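Local coordinates for protein plasma serine protease inhibitor (PDB 3DY0) that inhibits serine proteases of blood plasma and other body fluids in a heparin-dependent manner, binding them irreversibly, and is seen here in its cleaved form bound to heparin, at residues Asp120-Asn125 and Asn137-Lys142; Thr124-Ser129 and Val160-Asn165; Ile36-Ala41 and Leu93-Phe98; Lys145-Asp150 and Val316-Glu321. One frame throughout, in Å; residues are numbered along the deposited sequence. Where two conformers were deposited one is given.

Contact 1 (Asp120-Asn125 and Asn137-Lys142); sequences DTFPTN and NDYVAK
F122 and Y139 are the closest backbone pair, their CA atoms 10.6 Å apart, so the edge strand and the helix stay well separated and the space is spanned by side chains, chiefly that of Y139. Y139 supplies the whole helical side of the contact. Its CG is anti to the backbone N (chi1 172°), which throws the phenol outward from the helix toward residues 120-123. There its ring meets that of F122 as an offset edge-to-face pair, with the edge of F122 directed at the face of Y139; the centroids lie 5.7 Å apart. The planes are turned by 61°, and the nearest carbons, F122 CE2 and Y139 CE1, approach to 3.9 Å. Beyond the ring, the hydroxyl Y139 OH donates to D120 OD1 at 3.1 Å. It meets this oxygen from above the carboxylate, 39° out of its plane, an approach that departs from the in-plane ideal. The bond to D120 fixes where the end of the phenol points, while the F122 contact bears on the turn of its ring. Strand 120-123 borders strand 90-99 in parallel, held by backbone bonds of D120 and F122 to L97. F122 also meets the ring of F98 there, while Y139 rests on A96 and reaches Y166 of strand 159-172. Helix 129-143, known as helix F in serpins, thus lies across the strands of the large central sheet.

Contact 2 (Thr124-Ser129 and Val160-Asn165); sequences TNFRDS and VVIMVN
The F126 ring packs against the start of the strand from V160 to I162. F126 CE2 meets backbone, 3.4 Å from V160 O, while CE1 and CZ meet the I162 side chain, F126 CE1 lying 3.5 Å from I162 CD1. I162 CG1, the carbon before it on the same branch, lies 3.6 Å from F126 CZ. V160 N stands over one face of the ring. The opposite face is filled from within the loop by T124 CG2, 3.7 Å above the plane and over the ring centre, so the phenyl is enclosed on both sides. With chi1 of I162 at -66°, CG1 lies beside its own backbone N, on the side where the ring sits. V160 and V161 form a classic beta bulge opposite F334 of strand 323-335, the cleaved reactive-centre loop inserted into the sheet as serpins do. By contrast, the outer side of the turn is exposed: N125 and R127 make no contact with the strand, and R127 is unmodelled beyond CG. A type I turn runs from N125 to D128, and N125 OD1 completes an Asx turn by accepting from R127 N at 3.3 Å, with the donor 63° out of the carbonyl plane. D128 then caps G131 N at the start of helix 129-143.

Contact 3 (Ile36-Ala41 and Leu93-Phe98); sequences ISMSLA and LGNALF
The N95 carboxamide is the flat group that meets M38, whose sulfur lies level with the amide, over neither face, on the side between its oxygen and nitrogen: M38 SD is 3.5 Å from N95 ND2 and 3.6 Å from N95 OD1. Although the distances are alike, only the nitrogen can donate, in a weak N-H...S bond with an angle of 156° at the hydrogen; OD1 is an acceptor and merely packs against the sulfur. The stronger partners of the amide lie elsewhere. N95 OD1 accepts from N165 ND2, and N95 ND2 also donates to Y117 O at the end of helix 107-117. Held by these two, the amide is fixed in rotation, and the thioether comes to it as a third, softer neighbour. Here helix 33-45, the serpin helix B, packs on one side of the large central sheet, with strand 90-99 beneath it. L93 and N95 direct their side chains toward this helix, whereas the F98 ring stands on the other side of the strand and meets Y139 edge-to-face. M38 runs out from its helix with CG anti to the backbone N, and the bend about CG-SD (chi3 -76°) turns the methyl away from the amide and toward L93. The two apolar side chains reach each other tip to tip, M38 CE lying 3.7 Å from L93 CD2. F75 of helix 65-81 and Y117 also touch M38, and L78 lies against L93.

Contact 4 (Lys145-Asp150 and Val316-Glu321); sequences KGKIVD and VVEVDE
K147 and E318 cross at about a right angle. Bent at chi2 (-56°) but extended beyond it, the lysine lays its NZ against the glutamate's carboxylate. K147 NZ bonds E318 OE1 at 2.9 Å, arriving on the syn side and 27° out of the carboxylate plane. Its second bond of this salt bridge, to E318 OE2 at 3.3 Å, is weak. A water accepts from K147 NZ at 2.6 Å and donates to E318 OE2, closing a small triangle. R325 of strand 323-335 also pairs with E318 OE2, so the carboxylate is shared between two cations, which would favour its charged form. Strand 307-319 borders the inserted reactive-centre strand 323-335 in the central sheet, and the loop after helix 129-143 passes over both, K147 and I148 also resting on A327. A Schellman motif with K145 at C-prime ends that helix and turns the chain toward the sheet. At the other end of the contact the orientation differs: I148 and V316 slide past each other in opposite directions, I148 CD1 lying 4.1 Å from V316 CG2. That methyl also touches the lysine, 4.0 Å from K147 CB, and comes within 3.8 Å of K147 O.

From the N terminus, contact 3 closes first, joining helix 33-45 to strand 90-99 before any other contact opens. Contact 1 then closes a short loop from strand 120-123 to helix 129-143. Contact 2 starts from the same piece of chain, sharing T124 and N125, but closes later, on strand 159-172. Contact 4 opens at 145-150 before contact 2 has closed and ends far on at 316-321, so these two cross, though their nearest atoms are about 8 Å apart. All four reach one sheet: contact 3 from helix 33-45, the others through helix 129-143 and its flanking loops. A backbone bond from V164 N to A96 O, between neighbouring strands 159-172 and 90-99, joins contacts 2 and 3.

Contact 1 (Asp120-Asn125 and Asn137-Lys142)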
loop_
_atom_site.group_PDB
_atom_site.type_symbol
_atom_site.label_atom_id
_atom_site.label_comp_id
_atom_site.label_asym_id
_atom_site.label_seq_id
_atom_site.Cartn_x
_atom_site.Cartn_y
_atom_site.Cartn_z
ATOM N N ASP A 120 18.523 -5.646 -2.778
ATOM C CA ASP A 120 19.543 -6.298 -1.975
ATOM C C ASP A 120 19.407 -7.777 -2.336
ATOM O O ASP A 120 18.306 -8.249 -2.616
ATOM C CB ASP A 120 19.248 -6.109 -0.481
ATOM C CG ASP A 120 19.315 -4.653 -0.036
ATOM O OD1 ASP A 120 18.867 -4.356 1.096
ATOM O OD2 ASP A 120 19.819 -3.807 -0.803
ATOM N N THR A 121 20.522 -8.498 -2.341
ATOM C CA THR A 121 20.511 -9.920 -2.664
ATOM C C THR A 121 21.118 -10.718 -1.517
ATOM O O THR A 121 22.285 -10.531 -1.171
ATOM C CB THR A 121 21.301 -10.201 -3.962
ATOM O OG1 THR A 121 20.531 -9.766 -5.089
ATOM C CG2 THR A 121 21.608 -11.685 -4.100
ATOM N N PHE A 122 20.322 -11.606 -0.929
ATOM C CA PHE A 122 20.787 -12.414 0.188
ATOM C C PHE A 122 20.558 -13.907 0.009
ATOM O O PHE A 122 19.497 -14.338 -0.440
ATOM C CB PHE A 122 20.092 -11.965 1.475
ATOM C CG PHE A 122 20.164 -10.488 1.722
ATOM C CD1 PHE A 122 21.390 -9.861 1.913
ATOM C CD2 PHE A 122 19.004 -9.722 1.768
ATOM C CE1 PHE A 122 21.460 -8.489 2.149
ATOM C CE2 PHE A 122 19.063 -8.351 2.004
ATOM C CZ PHE A 122 20.294 -7.732 2.195
ATOM N N PRO A 123 21.569 -14.719 0.347
ATOM C CA PRO A 123 21.447 -16.174 0.226
ATOM C C PRO A 123 20.522 -16.663 1.340
ATOM O O PRO A 123 20.571 -16.145 2.452
ATOM C CB PRO A 123 22.884 -16.655 0.423
ATOM C CG PRO A 123 23.702 -15.494 -0.088
ATOM C CD PRO A 123 22.976 -14.322 0.514
ATOM N N THR A 124 19.681 -17.645 1.037
ATOM C CA THR A 124 18.749 -18.181 2.026
ATOM C C THR A 124 18.598 -19.690 1.899
ATOM O O THR A 124 18.474 -20.222 0.798
ATOM C CB THR A 124 17.346 -17.543 1.871
ATOM O OG1 THR A 124 17.431 -16.134 2.117
ATOM C CG2 THR A 124 16.357 -18.169 2.852
ATOM N N ASN A 125 18.615 -20.380 3.036
ATOM C CA ASN A 125 18.442 -21.824 3.035
ATOM C C ASN A 125 16.974 -22.115 3.317
ATOM O O ASN A 125 16.566 -22.235 4.473
ATOM C CB ASN A 125 19.322 -22.479 4.101
ATOM C CG ASN A 125 18.984 -23.938 4.308
ATOM O OD1 ASN A 125 18.569 -24.624 3.373
ATOM N ND2 ASN A 125 19.165 -24.425 5.532
ATOM N N ASN A 137 11.741 -12.324 8.069
ATOM C CA ASN A 137 10.885 -11.536 8.951
ATOM C C ASN A 137 11.695 -10.528 9.758
ATOM O O ASN A 137 11.227 -9.418 10.010
ATOM C CB ASN A 137 10.079 -12.434 9.895
ATOM C CG ASN A 137 8.951 -13.161 9.186
ATOM O OD1 ASN A 137 8.516 -12.750 8.113
ATOM N ND2 ASN A 137 8.457 -14.236 9.795
ATOM N N ASP A 138 12.903 -10.908 10.174
ATOM C CA ASP A 138 13.746 -9.986 10.928
ATOM C C ASP A 138 14.161 -8.820 10.036
ATOM O O ASP A 138 14.250 -7.679 10.494
ATOM C CB ASP A 138 15.008 -10.681 11.452
ATOM C CG ASP A 138 14.741 -11.556 12.664
ATOM O OD1 ASP A 138 13.665 -11.417 13.284
ATOM O OD2 ASP A 138 15.620 -12.376 13.007
ATOM N N TYR A 139 14.427 -9.116 8.764
ATOM C CA TYR A 139 14.824 -8.088 7.807
ATOM C C TYR A 139 13.682 -7.102 7.612
ATOM O O TYR A 139 13.887 -5.893 7.666
ATOM C CB TYR A 139 15.181 -8.714 6.453
ATOM C CG TYR A 139 15.415 -7.706 5.344
ATOM C CD1 TYR A 139 16.621 -7.016 5.239
ATOM C CD2 TYR A 139 14.423 -7.445 4.399
ATOM C CE1 TYR A 139 16.836 -6.086 4.216
ATOM C CE2 TYR A 139 14.629 -6.521 3.371
ATOM C CZ TYR A 139 15.833 -5.849 3.286
ATOM O OH TYR A 139 16.033 -4.944 2.265
ATOM N N VAL A 140 12.483 -7.625 7.375
ATOM C CA VAL A 140 11.316 -6.772 7.173
ATOM C C VAL A 140 11.018 -5.936 8.411
ATOM O O VAL A 140 10.683 -4.755 8.306
ATOM C CB VAL A 140 10.079 -7.609 6.798
ATOM C CG1 VAL A 140 8.826 -6.735 6.792
ATOM C CG2 VAL A 140 10.289 -8.233 5.419
ATOM N N ALA A 141 11.141 -6.547 9.585
ATOM C CA ALA A 141 10.892 -5.831 10.828
ATOM C C ALA A 141 11.901 -4.698 10.996
ATOM O O ALA A 141 11.550 -3.599 11.422
ATOM C CB ALA A 141 10.973 -6.787 12.009
ATOM N N LYS A 142 13.160 -4.965 10.660
ATOM C CA LYS A 142 14.195 -3.950 10.785
ATOM C C LYS A 142 13.929 -2.773 9.850
ATOM O O LYS A 142 13.997 -1.612 10.263
ATOM C CB LYS A 142 15.569 -4.548 10.466
ATOM C CG LYS A 142 16.709 -3.546 10.547
ATOM C CD LYS A 142 18.013 -4.154 10.047
ATOM C CE LYS A 142 19.143 -3.138 10.064
ATOM N NZ LYS A 142 20.389 -3.676 9.443
#

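Contact 2 (Thr124-Ser129 and Val160-Asn165)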
loop_
_atom_site.group_PDB
_atom_site.type_symbol
_atom_site.label_atom_id
_atom_site.label_comp_id
_atom_site.label_asym_id
_atom_site.label_seq_id
_atom_site.Cartn_x
_atom_site.Cartn_y
_atom_site.Cartn_z
ATOM N N THR A 124 19.681 -17.645 1.037
ATOM C CA THR A 124 18.749 -18.181 2.026
ATOM C C THR A 124 18.598 -19.690 1.899
ATOM O O THR A 124 18.474 -20.222 0.798
ATOM C CB THR A 124 17.346 -17.543 1.871
ATOM O OG1 THR A 124 17.431 -16.134 2.117
ATOM C CG2 THR A 124 16.357 -18.169 2.852
ATOM N N ASN A 125 18.615 -20.380 3.036
ATOM C CA ASN A 125 18.442 -21.824 3.035
ATOM C C ASN A 125 16.974 -22.115 3.317
ATOM O O ASN A 125 16.566 -22.235 4.473
ATOM C CB ASN A 125 19.322 -22.479 4.101
ATOM C CG ASN A 125 18.984 -23.938 4.308
ATOM O OD1 ASN A 125 18.569 -24.624 3.373
ATOM N ND2 ASN A 125 19.165 -24.425 5.532
ATOM N N PHE A 126 16.187 -22.219 2.251
ATOM C CA PHE A 126 14.758 -22.464 2.370
ATOM C C PHE A 126 14.372 -23.854 2.856
ATOM O O PHE A 126 13.207 -24.102 3.161
ATOM C CB PHE A 126 14.063 -22.154 1.042
ATOM C CG PHE A 126 13.857 -20.682 0.799
ATOM C CD1 PHE A 126 12.960 -19.958 1.581
ATOM C CD2 PHE A 126 14.569 -20.015 -0.190
ATOM C CE1 PHE A 126 12.773 -18.589 1.378
ATOM C CE2 PHE A 126 14.391 -18.643 -0.404
ATOM C CZ PHE A 126 13.489 -17.932 0.386
ATOM N N ARG A 127 15.340 -24.763 2.928
ATOM C CA ARG A 127 15.050 -26.105 3.422
ATOM C C ARG A 127 14.773 -25.961 4.911
ATOM O O ARG A 127 14.050 -26.761 5.509
ATOM C CB ARG A 127 16.245 -27.034 3.203
ATOM C CG ARG A 127 16.551 -27.305 1.745
ATOM N N ASP A 128 15.364 -24.925 5.497
ATOM C CA ASP A 128 15.195 -24.611 6.910
ATOM C C ASP A 128 14.105 -23.540 6.977
ATOM O O ASP A 128 14.393 -22.362 7.167
ATOM C CB ASP A 128 16.512 -24.073 7.478
ATOM C CG ASP A 128 16.392 -23.625 8.919
ATOM O OD1 ASP A 128 15.319 -23.833 9.520
ATOM O OD2 ASP A 128 17.372 -23.063 9.447
ATOM N N SER A 129 12.855 -23.968 6.819
ATOM C CA SER A 129 11.708 -23.062 6.836
ATOM C C SER A 129 11.697 -22.096 8.017
ATOM O O SER A 129 11.461 -20.899 7.843
ATOM C CB SER A 129 10.406 -23.866 6.828
ATOM O OG SER A 129 10.309 -24.692 7.975
ATOM N N VAL A 160 11.783 -21.242 -3.095
ATOM C CA VAL A 160 13.136 -21.161 -3.630
ATOM C C VAL A 160 13.617 -19.716 -3.698
ATOM O O VAL A 160 14.817 -19.446 -3.644
ATOM C CB VAL A 160 13.213 -21.791 -5.037
ATOM C CG1 VAL A 160 12.838 -23.262 -4.961
ATOM C CG2 VAL A 160 12.289 -21.058 -5.996
ATOM N N VAL A 161 12.670 -18.791 -3.814
ATOM C CA VAL A 161 12.984 -17.372 -3.883
ATOM C C VAL A 161 11.841 -16.569 -3.281
ATOM O O VAL A 161 10.676 -16.905 -3.472
ATOM C CB VAL A 161 13.141 -16.872 -5.348
ATOM C CG1 VAL A 161 13.472 -15.380 -5.356
ATOM C CG2 VAL A 161 14.220 -17.669 -6.074
ATOM N N ILE A 162 12.181 -15.525 -2.541
ATOM C CA ILE A 162 11.166 -14.637 -1.992
ATOM C C ILE A 162 11.646 -13.226 -2.271
ATOM O O ILE A 162 12.747 -12.835 -1.872
ATOM C CB ILE A 162 10.948 -14.822 -0.471
ATOM C CG1 ILE A 162 10.367 -16.215 -0.203
ATOM C CG2 ILE A 162 9.981 -13.744 0.046
ATOM C CD1 ILE A 162 9.979 -16.468 1.250
ATOM N N MET A 163 10.820 -12.473 -2.991
ATOM C CA MET A 163 11.137 -11.096 -3.342
ATOM C C MET A 163 10.378 -10.212 -2.375
ATOM O O MET A 163 9.168 -10.362 -2.212
ATOM C CB MET A 163 10.702 -10.815 -4.779
ATOM C CG MET A 163 10.958 -9.395 -5.238
ATOM S SD MET A 163 10.636 -9.244 -7.001
ATOM C CE MET A 163 8.861 -9.505 -7.032
ATOM N N VAL A 164 11.095 -9.299 -1.736
ATOM C CA VAL A 164 10.490 -8.421 -0.747
ATOM C C VAL A 164 10.559 -6.940 -1.069
ATOM O O VAL A 164 11.569 -6.443 -1.565
ATOM C CB VAL A 164 11.171 -8.616 0.634
ATOM C CG1 VAL A 164 10.633 -7.601 1.647
ATOM C CG2 VAL A 164 10.962 -10.041 1.120
ATOM N N ASN A 165 9.454 -6.252 -0.810
ATOM C CA ASN A 165 9.416 -4.805 -0.939
ATOM C C ASN A 165 8.902 -4.331 0.404
ATOM O O ASN A 165 8.036 -4.969 1.005
ATOM C CB ASN A 165 8.459 -4.296 -2.014
ATOM C CG ASN A 165 8.225 -2.789 -1.894
ATOM O OD1 ASN A 165 7.335 -2.343 -1.170
ATOM N ND2 ASN A 165 9.053 -2.004 -2.571
#

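Contact 3 (Ile36-Ala41 and Leu93-Phe98)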
loop_
_atom_site.group_PDB
_atom_site.type_symbol
_atom_site.label_atom_id
_atom_site.label_comp_id
_atom_site.label_asym_id
_atom_site.label_seq_id
_atom_site.Cartn_x
_atom_site.Cartn_y
_atom_site.Cartn_z
ATOM N N ILE A 36 2.838 -2.649 -3.567
ATOM C CA ILE A 36 2.333 -3.699 -4.433
ATOM C C ILE A 36 2.649 -3.465 -5.902
ATOM O O ILE A 36 3.046 -4.395 -6.608
ATOM C CB ILE A 36 0.820 -3.888 -4.212
ATOM C CG1 ILE A 36 0.576 -4.209 -2.732
ATOM C CG2 ILE A 36 0.299 -5.015 -5.099
ATOM C CD1 ILE A 36 -0.879 -4.257 -2.320
ATOM N N SER A 37 2.488 -2.224 -6.357
ATOM C CA SER A 37 2.786 -1.883 -7.744
ATOM C C SER A 37 4.264 -2.114 -8.030
ATOM O O SER A 37 4.628 -2.642 -9.081
ATOM C CB SER A 37 2.449 -0.416 -8.026
ATOM O OG SER A 37 1.057 -0.180 -7.961
ATOM N N MET A 38 5.114 -1.714 -7.090
ATOM C CA MET A 38 6.556 -1.878 -7.260
ATOM C C MET A 38 6.868 -3.372 -7.321
ATOM O O MET A 38 7.670 -3.813 -8.140
ATOM C CB MET A 38 7.329 -1.203 -6.118
ATOM C CG MET A 38 8.842 -1.375 -6.220
ATOM S SD MET A 38 9.784 -0.212 -5.213
ATOM C CE MET A 38 9.636 1.277 -6.210
ATOM N N SER A 39 6.202 -4.160 -6.478
ATOM C CA SER A 39 6.426 -5.606 -6.477
ATOM C C SER A 39 6.023 -6.229 -7.808
ATOM O O SER A 39 6.723 -7.092 -8.333
ATOM C CB SER A 39 5.638 -6.270 -5.343
ATOM O OG SER A 39 6.121 -5.854 -4.076
ATOM N N LEU A 40 4.892 -5.791 -8.351
ATOM C CA LEU A 40 4.418 -6.310 -9.628
ATOM C C LEU A 40 5.346 -5.873 -10.764
ATOM O O LEU A 40 5.595 -6.634 -11.703
ATOM C CB LEU A 40 2.987 -5.832 -9.888
ATOM C CG LEU A 40 1.912 -6.590 -9.106
ATOM C CD1 LEU A 40 0.570 -5.896 -9.276
ATOM C CD2 LEU A 40 1.832 -8.032 -9.607
ATOM N N ALA A 41 5.855 -4.645 -10.683
ATOM C CA ALA A 41 6.771 -4.148 -11.702
ATOM C C ALA A 41 8.054 -4.986 -11.697
ATOM O O ALA A 41 8.574 -5.350 -12.751
ATOM C CB ALA A 41 7.098 -2.683 -11.442
ATOM N N LEU A 93 11.803 3.251 1.188
ATOM C CA LEU A 93 11.219 2.277 0.269
ATOM C C LEU A 93 12.369 1.420 -0.251
ATOM O O LEU A 93 13.370 1.952 -0.730
ATOM C CB LEU A 93 10.546 3.013 -0.892
ATOM C CG LEU A 93 9.778 2.213 -1.945
ATOM C CD1 LEU A 93 8.581 1.525 -1.312
ATOM C CD2 LEU A 93 9.323 3.163 -3.054
ATOM N N GLY A 94 12.238 0.100 -0.158
ATOM C CA GLY A 94 13.319 -0.755 -0.619
ATOM C C GLY A 94 12.906 -2.134 -1.091
ATOM O O GLY A 94 11.775 -2.573 -0.869
ATOM N N ASN A 95 13.850 -2.822 -1.726
ATOM C CA ASN A 95 13.615 -4.149 -2.282
ATOM C C ASN A 95 14.754 -5.113 -1.983
ATOM O O ASN A 95 15.907 -4.703 -1.846
ATOM C CB ASN A 95 13.444 -4.016 -3.790
ATOM C CG ASN A 95 12.369 -3.024 -4.148
ATOM O OD1 ASN A 95 11.205 -3.231 -3.819
ATOM N ND2 ASN A 95 12.750 -1.929 -4.805
ATOM N N ALA A 96 14.421 -6.396 -1.896
ATOM C CA ALA A 96 15.423 -7.415 -1.613
ATOM C C ALA A 96 15.006 -8.761 -2.180
ATOM O O ALA A 96 13.820 -9.073 -2.276
ATOM C CB ALA A 96 15.633 -7.536 -0.106
ATOM N N LEU A 97 16.000 -9.549 -2.571
ATOM C CA LEU A 97 15.757 -10.885 -3.089
ATOM C C LEU A 97 16.428 -11.883 -2.154
ATOM O O LEU A 97 17.614 -11.758 -1.854
ATOM C CB LEU A 97 16.350 -11.046 -4.494
ATOM C CG LEU A 97 15.576 -10.514 -5.700
ATOM C CD1 LEU A 97 16.473 -10.549 -6.930
ATOM C CD2 LEU A 97 14.330 -11.367 -5.931
ATOM N N PHE A 98 15.657 -12.846 -1.668
ATOM C CA PHE A 98 16.195 -13.899 -0.813
ATOM C C PHE A 98 16.141 -15.132 -1.701
ATOM O O PHE A 98 15.062 -15.604 -2.057
ATOM C CB PHE A 98 15.335 -14.071 0.437
ATOM C CG PHE A 98 15.426 -12.914 1.387
ATOM C CD1 PHE A 98 14.580 -11.815 1.252
ATOM C CD2 PHE A 98 16.390 -12.899 2.389
ATOM C CE1 PHE A 98 14.696 -10.720 2.104
ATOM C CE2 PHE A 98 16.517 -11.810 3.245
ATOM C CZ PHE A 98 15.666 -10.715 3.101
#

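Contact 4 (Lys145-Asp150 and Val316-Glu321)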
loop_
_atom_site.group_PDB
_atom_site.type_symbol
_atom_site.label_atom_id
_atom_site.label_comp_id
_atom_site.label_asym_id
_atom_site.label_seq_id
_atom_site.Cartn_x
_atom_site.Cartn_y
_atom_site.Cartn_z
ATOM N N LYS A 145 11.116 -0.548 10.991
ATOM C CA LYS A 145 11.293 -0.115 12.369
ATOM C C LYS A 145 10.336 -0.790 13.345
ATOM O O LYS A 145 9.736 -0.139 14.209
ATOM C CB LYS A 145 11.165 1.408 12.450
ATOM C CG LYS A 145 12.165 2.142 11.560
ATOM C CD LYS A 145 12.168 3.639 11.827
ATOM N N GLY A 146 10.200 -2.105 13.188
ATOM C CA GLY A 146 9.353 -2.899 14.061
ATOM C C GLY A 146 7.859 -2.867 13.810
ATOM O O GLY A 146 7.103 -3.479 14.558
ATOM N N LYS A 147 7.423 -2.177 12.760
ATOM C CA LYS A 147 5.995 -2.083 12.474
ATOM C C LYS A 147 5.410 -3.298 11.756
ATOM O O LYS A 147 4.255 -3.651 11.984
ATOM C CB LYS A 147 5.699 -0.811 11.679
ATOM C CG LYS A 147 6.055 0.480 12.418
ATOM C CD LYS A 147 5.352 0.578 13.770
ATOM C CE LYS A 147 5.688 1.896 14.467
ATOM N NZ LYS A 147 5.077 1.997 15.824
ATOM N N ILE A 148 6.190 -3.931 10.883
ATOM C CA ILE A 148 5.705 -5.116 10.181
ATOM C C ILE A 148 6.431 -6.326 10.753
ATOM O O ILE A 148 7.587 -6.592 10.420
ATOM C CB ILE A 148 5.957 -5.044 8.655
ATOM C CG1 ILE A 148 5.259 -3.815 8.054
ATOM C CG2 ILE A 148 5.414 -6.305 7.988
ATOM C CD1 ILE A 148 3.741 -3.831 8.175
ATOM N N VAL A 149 5.746 -7.055 11.626
ATOM C CA VAL A 149 6.326 -8.233 12.254
ATOM C C VAL A 149 5.680 -9.508 11.728
ATOM O O VAL A 149 4.483 -9.541 11.441
ATOM C CB VAL A 149 6.160 -8.182 13.791
ATOM C CG1 VAL A 149 6.853 -6.945 14.345
ATOM C CG2 VAL A 149 4.688 -8.176 14.159
ATOM N N ASP A 150 6.487 -10.554 11.600
ATOM C CA ASP A 150 6.016 -11.844 11.109
ATOM C C ASP A 150 5.296 -11.783 9.761
ATOM O O ASP A 150 4.212 -12.342 9.604
ATOM C CB ASP A 150 5.096 -12.486 12.153
ATOM C CG ASP A 150 5.831 -12.851 13.433
ATOM O OD1 ASP A 150 5.158 -13.182 14.430
ATOM O OD2 ASP A 150 7.080 -12.814 13.441
ATOM N N VAL A 316 0.217 -1.498 8.072
ATOM C CA VAL A 316 -0.301 -0.988 9.336
ATOM C C VAL A 316 -0.203 0.528 9.368
ATOM O O VAL A 316 0.645 1.122 8.696
ATOM C CB VAL A 316 0.489 -1.550 10.559
ATOM C CG1 VAL A 316 0.476 -3.069 10.550
ATOM C CG2 VAL A 316 1.918 -1.025 10.548
ATOM N N VAL A 317 -1.088 1.153 10.138
ATOM C CA VAL A 317 -1.068 2.601 10.282
ATOM C C VAL A 317 -1.492 2.998 11.686
ATOM O O VAL A 317 -2.352 2.355 12.289
ATOM C CB VAL A 317 -1.999 3.306 9.256
ATOM C CG1 VAL A 317 -3.450 2.942 9.509
ATOM C CG2 VAL A 317 -1.795 4.824 9.337
ATOM N N GLU A 318 -0.857 4.043 12.204
ATOM C CA GLU A 318 -1.164 4.586 13.521
ATOM C C GLU A 318 -1.359 6.079 13.317
ATOM O O GLU A 318 -0.480 6.754 12.783
ATOM C CB GLU A 318 0.003 4.374 14.491
ATOM C CG GLU A 318 0.423 2.931 14.670
ATOM C CD GLU A 318 1.728 2.796 15.430
ATOM O OE1 GLU A 318 2.185 1.651 15.627
ATOM O OE2 GLU A 318 2.300 3.834 15.831
ATOM N N VAL A 319 -2.515 6.585 13.727
ATOM C CA VAL A 319 -2.814 8.007 13.609
ATOM C C VAL A 319 -3.118 8.531 15.001
ATOM O O VAL A 319 -3.993 8.001 15.687
ATOM C CB VAL A 319 -4.053 8.256 12.718
ATOM C CG1 VAL A 319 -4.538 9.699 12.881
ATOM C CG2 VAL A 319 -3.707 7.968 11.263
ATOM N N ASP A 320 -2.385 9.553 15.430
ATOM C CA ASP A 320 -2.641 10.138 16.737
ATOM C C ASP A 320 -2.472 11.651 16.716
ATOM O O ASP A 320 -2.383 12.257 15.650
ATOM C CB ASP A 320 -1.763 9.499 17.824
ATOM C CG ASP A 320 -0.277 9.608 17.541
ATOM O OD1 ASP A 320 0.141 10.489 16.760
ATOM O OD2 ASP A 320 0.482 8.805 18.133
ATOM N N GLU A 321 -2.439 12.266 17.892
ATOM C CA GLU A 321 -2.328 13.713 17.963
ATOM C C GLU A 321 -1.051 14.307 17.381
ATOM O O GLU A 321 -1.065 15.423 16.869
ATOM C CB GLU A 321 -2.494 14.181 19.416
ATOM C CG GLU A 321 -3.870 13.915 20.006
ATOM C CD GLU A 321 -3.986 12.557 20.681
ATOM O OE1 GLU A 321 -3.121 11.686 20.449
ATOM O OE2 GLU A 321 -4.958 12.363 21.446
HETATM O O HOH W 1 5.445 4.561 16.285
#